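Ferric enterobactin receptor PIRA (Pseudomonas aeruginosa, PDB 5FP2) probably imports ferric siderophores such as enterobactin across the outer membrane as a TonB-dependent receptor, a route that siderophore-drug conjugates can also use. Local coordinates at residues K50-N55 and T170-I175; G182-A187 and N208-D213. One frame throughout, in Å; residues are numbered along the deposited sequence.

Contact 1 of 2, residues K50-N55 and T170-I175; sequences KRPPVN and TVFTNI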
loop_
_atom_site.group_PDB
_atom_site.type_symbol
_atom_site.label_atom_id
_atom_site.label_comp_id
_atom_site.label_asym_id
_atom_site.label_seq_id
_atom_site.Cartn_x
_atom_site.Cartn_y
_atom_site.Cartn_z
ATOM N N LYS A 50 -7.913 -5.022 15.310
ATOM C CA LYS A 50 -7.724 -6.302 16.017
ATOM C C LYS A 50 -6.259 -6.704 16.129
ATOM O O LYS A 50 -5.884 -7.443 17.037
ATOM C CB LYS A 50 -8.468 -7.416 15.300
ATOM C CG LYS A 50 -9.968 -7.211 15.212
ATOM C CD LYS A 50 -10.696 -8.546 15.298
ATOM C CE LYS A 50 -11.635 -8.780 14.125
ATOM N NZ LYS A 50 -10.926 -9.384 12.958
ATOM N N ARG A 51 -5.439 -6.186 15.220
ATOM C CA ARG A 51 -4.040 -6.568 15.079
ATOM C C ARG A 51 -3.167 -5.299 14.964
ATOM O O ARG A 51 -2.533 -5.056 13.929
ATOM C CB ARG A 51 -3.917 -7.400 13.802
ATOM C CG ARG A 51 -3.091 -8.681 13.891
ATOM C CD ARG A 51 -2.643 -9.113 12.506
ATOM N NE ARG A 51 -2.140 -10.479 12.484
ATOM C CZ ARG A 51 -0.873 -10.825 12.255
ATOM N NH1 ARG A 51 0.059 -9.893 12.050
ATOM N NH2 ARG A 51 -0.542 -12.114 12.204
ATOM N N PRO A 52 -3.222 -4.422 15.979
ATOM C CA PRO A 52 -2.387 -3.239 15.985
ATOM C C PRO A 52 -0.948 -3.528 15.621
ATOM O O PRO A 52 -0.293 -4.248 16.346
ATOM C CB PRO A 52 -2.439 -2.794 17.451
ATOM C CG PRO A 52 -2.827 -4.003 18.221
ATOM C CD PRO A 52 -3.796 -4.682 17.309
ATOM N N PRO A 53 -0.404 -2.849 14.605
ATOM C CA PRO A 53 1.028 -2.955 14.362
ATOM C C PRO A 53 1.878 -2.372 15.471
ATOM O O PRO A 53 1.382 -1.625 16.306
ATOM C CB PRO A 53 1.239 -2.151 13.081
ATOM C CG PRO A 53 -0.123 -1.892 12.531
ATOM C CD PRO A 53 -1.047 -1.890 13.700
ATOM N N VAL A 54 3.161 -2.712 15.477
ATOM C CA VAL A 54 4.088 -2.107 16.418
ATOM C C VAL A 54 4.668 -0.794 15.875
ATOM O O VAL A 54 4.762 0.182 16.610
ATOM C CB VAL A 54 5.181 -3.106 16.871
ATOM C CG1 VAL A 54 6.330 -2.387 17.562
ATOM C CG2 VAL A 54 4.573 -4.097 17.844
ATOM N N ASN A 55 4.990 -0.757 14.584
ATOM C CA ASN A 55 5.572 0.428 13.967
ATOM C C ASN A 55 4.760 0.901 12.779
ATOM O O ASN A 55 4.195 1.992 12.822
ATOM C CB ASN A 55 7.007 0.172 13.523
ATOM C CG ASN A 55 7.916 -0.182 14.679
ATOM O OD1 ASN A 55 7.586 0.061 15.842
ATOM N ND2 ASN A 55 9.066 -0.774 14.371
ATOM N N THR A 170 -5.396 7.248 20.308
ATOM C CA THR A 170 -4.920 5.890 20.523
ATOM C C THR A 170 -3.553 5.910 21.164
ATOM O O THR A 170 -2.615 6.488 20.607
ATOM C CB THR A 170 -4.720 5.149 19.201
ATOM O OG1 THR A 170 -5.926 5.197 18.433
ATOM C CG2 THR A 170 -4.330 3.703 19.478
ATOM N N VAL A 171 -3.395 5.169 22.251
ATOM C CA VAL A 171 -2.056 4.896 22.730
ATOM C C VAL A 171 -1.713 3.416 22.620
ATOM O O VAL A 171 -2.499 2.542 22.995
ATOM C CB VAL A 171 -1.855 5.350 24.173
ATOM C CG1 VAL A 171 -0.368 5.509 24.439
ATOM C CG2 VAL A 171 -2.599 6.650 24.415
ATOM N N PHE A 172 -0.508 3.147 22.136
ATOM C CA PHE A 172 -0.045 1.782 21.962
ATOM C C PHE A 172 1.381 1.668 22.457
ATOM O O PHE A 172 2.202 2.562 22.224
ATOM C CB PHE A 172 -0.091 1.397 20.489
ATOM C CG PHE A 172 0.502 0.052 20.196
ATOM C CD1 PHE A 172 1.864 -0.093 20.010
ATOM C CD2 PHE A 172 -0.306 -1.058 20.101
ATOM C CE1 PHE A 172 2.411 -1.324 19.712
ATOM C CE2 PHE A 172 0.231 -2.309 19.824
ATOM C CZ PHE A 172 1.592 -2.442 19.608
ATOM N N THR A 173 1.686 0.538 23.081
ATOM C CA THR A 173 3.013 0.319 23.612
ATOM C C THR A 173 3.342 -1.170 23.547
ATOM O O THR A 173 2.555 -2.027 23.951
ATOM C CB THR A 173 3.127 0.858 25.048
ATOM O OG1 THR A 173 4.324 0.366 25.651
ATOM C CG2 THR A 173 1.933 0.432 25.878
ATOM N N ASN A 174 4.481 -1.468 22.942
ATOM C CA ASN A 174 4.948 -2.817 22.793
ATOM C C ASN A 174 6.237 -2.972 23.566
ATOM O O ASN A 174 7.222 -2.313 23.260
ATOM C CB ASN A 174 5.196 -3.082 21.314
ATOM C CG ASN A 174 5.943 -4.366 21.070
ATOM O OD1 ASN A 174 5.371 -5.440 21.165
ATOM N ND2 ASN A 174 7.225 -4.260 20.757
ATOM N N ILE A 175 6.248 -3.879 24.536
ATOM C CA ILE A 175 7.448 -4.141 25.330
ATOM C C ILE A 175 7.995 -5.555 25.089
ATOM O O ILE A 175 7.392 -6.549 25.510
ATOM C CB ILE A 175 7.161 -3.951 26.832
ATOM C CG1 ILE A 175 6.712 -2.507 27.115
ATOM C CG2 ILE A 175 8.394 -4.298 27.652
ATOM C CD1 ILE A 175 5.551 -2.405 28.078
#
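The plug domain of this TonB-dependent receptor meets the inner wall of its barrel where Pro52, Pro53 and Val54 lie against Phe172 and Asn174 of strand 166-176. Residues 50-55 belong to the loop between helices 45-50 and 58-61, and the phenyl ring of Phe172 reaches in from the barrel wall toward it. With CG anti to the backbone N (chi1 174°), the ring is directed into the barrel, and three consecutive plug residues gather round its outer end. Pro52 approaches obliquely, its CB 3.6 Å from Phe172 CE2, and the two side chains cross at about a right angle. The carbonyl of Pro53 sits over one face, displaced toward the rim, with its O atom 3.4 Å from Phe172 CZ. Val54 adds its CG2 methyl, 3.8 Å from the same Phe172 CZ. That methyl also bridges to the next inward-facing residue of the strand, lying 3.5 Å from Asn174 CG, while Val54 CG1 rests near Asn174 ND2. The Pro53 oxygen accepts a hydrogen bond from Arg186 of the adjoining strand, and Glu59 holds the backbone N of Val54 from within the plug. The polar backbone of the loop is thus met from outside the pair, even where it lies over the ring, and what Phe172 and Asn174 supply is contact by fit of shape.

Contact 2 of 2, residues G182-A187 and N208-D213; sequences GATRRA and NKTDSD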
loop_
_atom_site.group_PDB
_atom_site.type_symbol
_atom_site.label_atom_id
_atom_site.label_comp_id
_atom_site.label_asym_id
_atom_site.label_seq_id
_atom_site.Cartn_x
_atom_site.Cartn_y
_atom_site.Cartn_z
ATOM N N GLY A 182 14.190 -3.276 22.090
ATOM C CA GLY A 182 13.842 -1.971 22.639
ATOM C C GLY A 182 12.358 -1.707 22.512
ATOM O O GLY A 182 11.720 -2.167 21.565
ATOM N N ALA A 183 11.803 -0.980 23.475
ATOM C CA ALA A 183 10.360 -0.809 23.546
ATOM C C ALA A 183 9.862 0.256 22.570
ATOM O O ALA A 183 10.641 1.034 22.016
ATOM C CB ALA A 183 9.943 -0.451 24.957
ATOM N N THR A 184 8.557 0.238 22.326
ATOM C CA THR A 184 7.911 1.213 21.473
ATOM C C THR A 184 6.675 1.780 22.137
ATOM O O THR A 184 5.915 1.090 22.796
ATOM C CB THR A 184 7.518 0.621 20.110
ATOM O OG1 THR A 184 8.701 0.315 19.370
ATOM C CG2 THR A 184 6.714 1.610 19.315
ATOM N N ARG A 185 6.547 3.094 22.046
ATOM C CA ARG A 185 5.292 3.762 22.354
ATOM C C ARG A 185 4.874 4.604 21.174
ATOM O O ARG A 185 5.683 5.356 20.634
ATOM C CB ARG A 185 5.428 4.646 23.587
ATOM C CG ARG A 185 4.098 5.191 24.058
ATOM C CD ARG A 185 4.305 6.113 25.253
ATOM N NE ARG A 185 4.770 5.374 26.425
ATOM C CZ ARG A 185 4.003 4.577 27.165
ATOM N NH1 ARG A 185 2.722 4.374 26.839
ATOM N NH2 ARG A 185 4.525 3.955 28.223
ATOM N N ARG A 186 3.652 4.393 20.704
ATOM C CA ARG A 186 3.083 5.306 19.739
ATOM C C ARG A 186 1.700 5.779 20.156
ATOM O O ARG A 186 1.110 5.284 21.107
ATOM C CB ARG A 186 3.062 4.688 18.335
ATOM C CG ARG A 186 2.347 3.348 18.224
ATOM C CD ARG A 186 2.235 2.892 16.781
ATOM N NE ARG A 186 1.332 1.763 16.694
ATOM C CZ ARG A 186 0.008 1.836 16.594
ATOM N NH1 ARG A 186 -0.592 3.000 16.374
ATOM N NH2 ARG A 186 -0.711 0.702 16.590
ATOM N N ALA A 187 1.227 6.809 19.473
ATOM C CA ALA A 187 0.242 7.735 20.027
ATOM C C ALA A 187 -0.303 8.548 18.871
ATOM O O ALA A 187 0.468 9.115 18.103
ATOM C CB ALA A 187 0.896 8.667 21.032
ATOM N N ASN A 208 5.784 8.802 17.859
ATOM C CA ASN A 208 6.224 7.405 17.827
ATOM C C ASN A 208 7.659 7.310 18.294
ATOM O O ASN A 208 8.546 7.941 17.734
ATOM C CB ASN A 208 6.145 6.874 16.407
ATOM C CG ASN A 208 4.717 6.723 15.925
ATOM O OD1 ASN A 208 3.769 7.176 16.577
ATOM N ND2 ASN A 208 4.551 6.023 14.799
ATOM N N LYS A 209 7.898 6.559 19.350
ATOM C CA LYS A 209 9.214 6.546 19.959
ATOM C C LYS A 209 9.614 5.087 20.055
ATOM O O LYS A 209 8.755 4.233 20.268
ATOM C CB LYS A 209 9.139 7.210 21.328
ATOM C CG LYS A 209 10.475 7.501 21.990
ATOM C CD LYS A 209 10.387 8.732 22.895
ATOM C CE LYS A 209 9.712 9.920 22.191
ATOM N NZ LYS A 209 10.136 11.271 22.664
ATOM N N THR A 210 10.833 4.778 19.628
ATOM C CA THR A 210 11.278 3.394 19.590
ATOM C C THR A 210 12.712 3.277 20.053
ATOM O O THR A 210 13.633 3.675 19.340
ATOM C CB THR A 210 11.166 2.800 18.183
ATOM O OG1 THR A 210 9.823 2.959 17.704
ATOM C CG2 THR A 210 11.542 1.321 18.220
ATOM N N ASP A 211 12.883 2.740 21.256
ATOM C CA ASP A 211 14.174 2.755 21.921
ATOM C C ASP A 211 15.168 1.951 21.112
ATOM O O ASP A 211 14.775 1.138 20.288
ATOM C CB ASP A 211 14.037 2.250 23.353
ATOM C CG ASP A 211 13.161 3.180 24.199
ATOM O OD1 ASP A 211 11.977 3.378 23.833
ATOM O OD2 ASP A 211 13.701 3.865 25.103
ATOM N N SER A 212 16.438 2.324 21.187
ATOM C CA SER A 212 17.473 1.551 20.521
ATOM C C SER A 212 17.763 0.301 21.345
ATOM O O SER A 212 18.135 0.394 22.520
ATOM C CB SER A 212 18.750 2.375 20.366
ATOM O OG SER A 212 18.553 3.704 20.807
ATOM N N ASP A 213 17.570 -0.869 20.744
ATOM C CA ASP A 213 18.001 -2.105 21.388
ATOM C C ASP A 213 19.529 -2.213 21.469
ATOM O O ASP A 213 20.219 -2.133 20.452
ATOM C CB ASP A 213 17.382 -3.347 20.724
ATOM C CG ASP A 213 17.401 -3.297 19.201
ATOM O OD1 ASP A 213 18.504 -3.170 18.620
ATOM O OD2 ASP A 213 16.322 -3.479 18.585
#
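Gly182 comes close to the partner chain where both are already loop, its N 3.5 Å from Asp213 CB. At Ala183 the backbone bonding starts, the carbonyl O accepting the N-H of Asp211 at 2.9 Å between Asp211 N and Ala183 O. The Asp211 side chain turns back toward Ala183, but its OD1 and Ala183 O are both acceptors and make no bond. Thr184 faces Thr210 in a non-hydrogen-bonded pair. Each threonine has OG1 beside its own backbone N, chi1 -68° and -55°, which brings the hydroxyls together in a weak hydrogen bond, Thr184 OG1 to Thr210 OG1 at 3.3 Å. The methyl Thr210 CG2 packs against the hydroxyl of Thr184 as well. This is the open end, probably the extracellular one, of the hairpin formed by strands 184-194 and 199-210 of the 22-stranded barrel; here residues 184-187 and 208-210 run antiparallel with axes 4.8 Å apart. Arg185 and Lys209 form the hydrogen-bonded pair: Arg185 N gives to Lys209 O at 3.1 Å, and Lys209 N returns a bond to Arg185 O at 2.8 Å. Their long side chains leave from the face opposite the threonines, and both ends lead away from the partner strand. Arg186 returns to the threonine face, paired with Asn208, whose side chain comes up against Arg186 CB. The Arg186 guanidinium group reaches into the barrel, where NH1 forms a salt bridge with Glu129. Ala187 carries the strand onward, its backbone bonding to Ala207.

How the contacts relate
Contact 1 closes before contact 2 opens along the chain, and their centres are 10 Å apart on the same side of the molecule. Strands 166-176, 184-194 and 199-210 are the first three of the barrel wall: contact 1 packs the plug loop on the first, and contact 2 pairs the second with the third. The first two are joined by backbone hydrogen bonds, Phe172 O to Arg186 N and Asn174 N to Thr184 O. Plug loop 50-55 also reaches the second strand, its Val54 packing on Thr184. At this point the plug loop therefore touches both of the first two strands, while strand 199-210 joins this region through its pairing with strand 184-194.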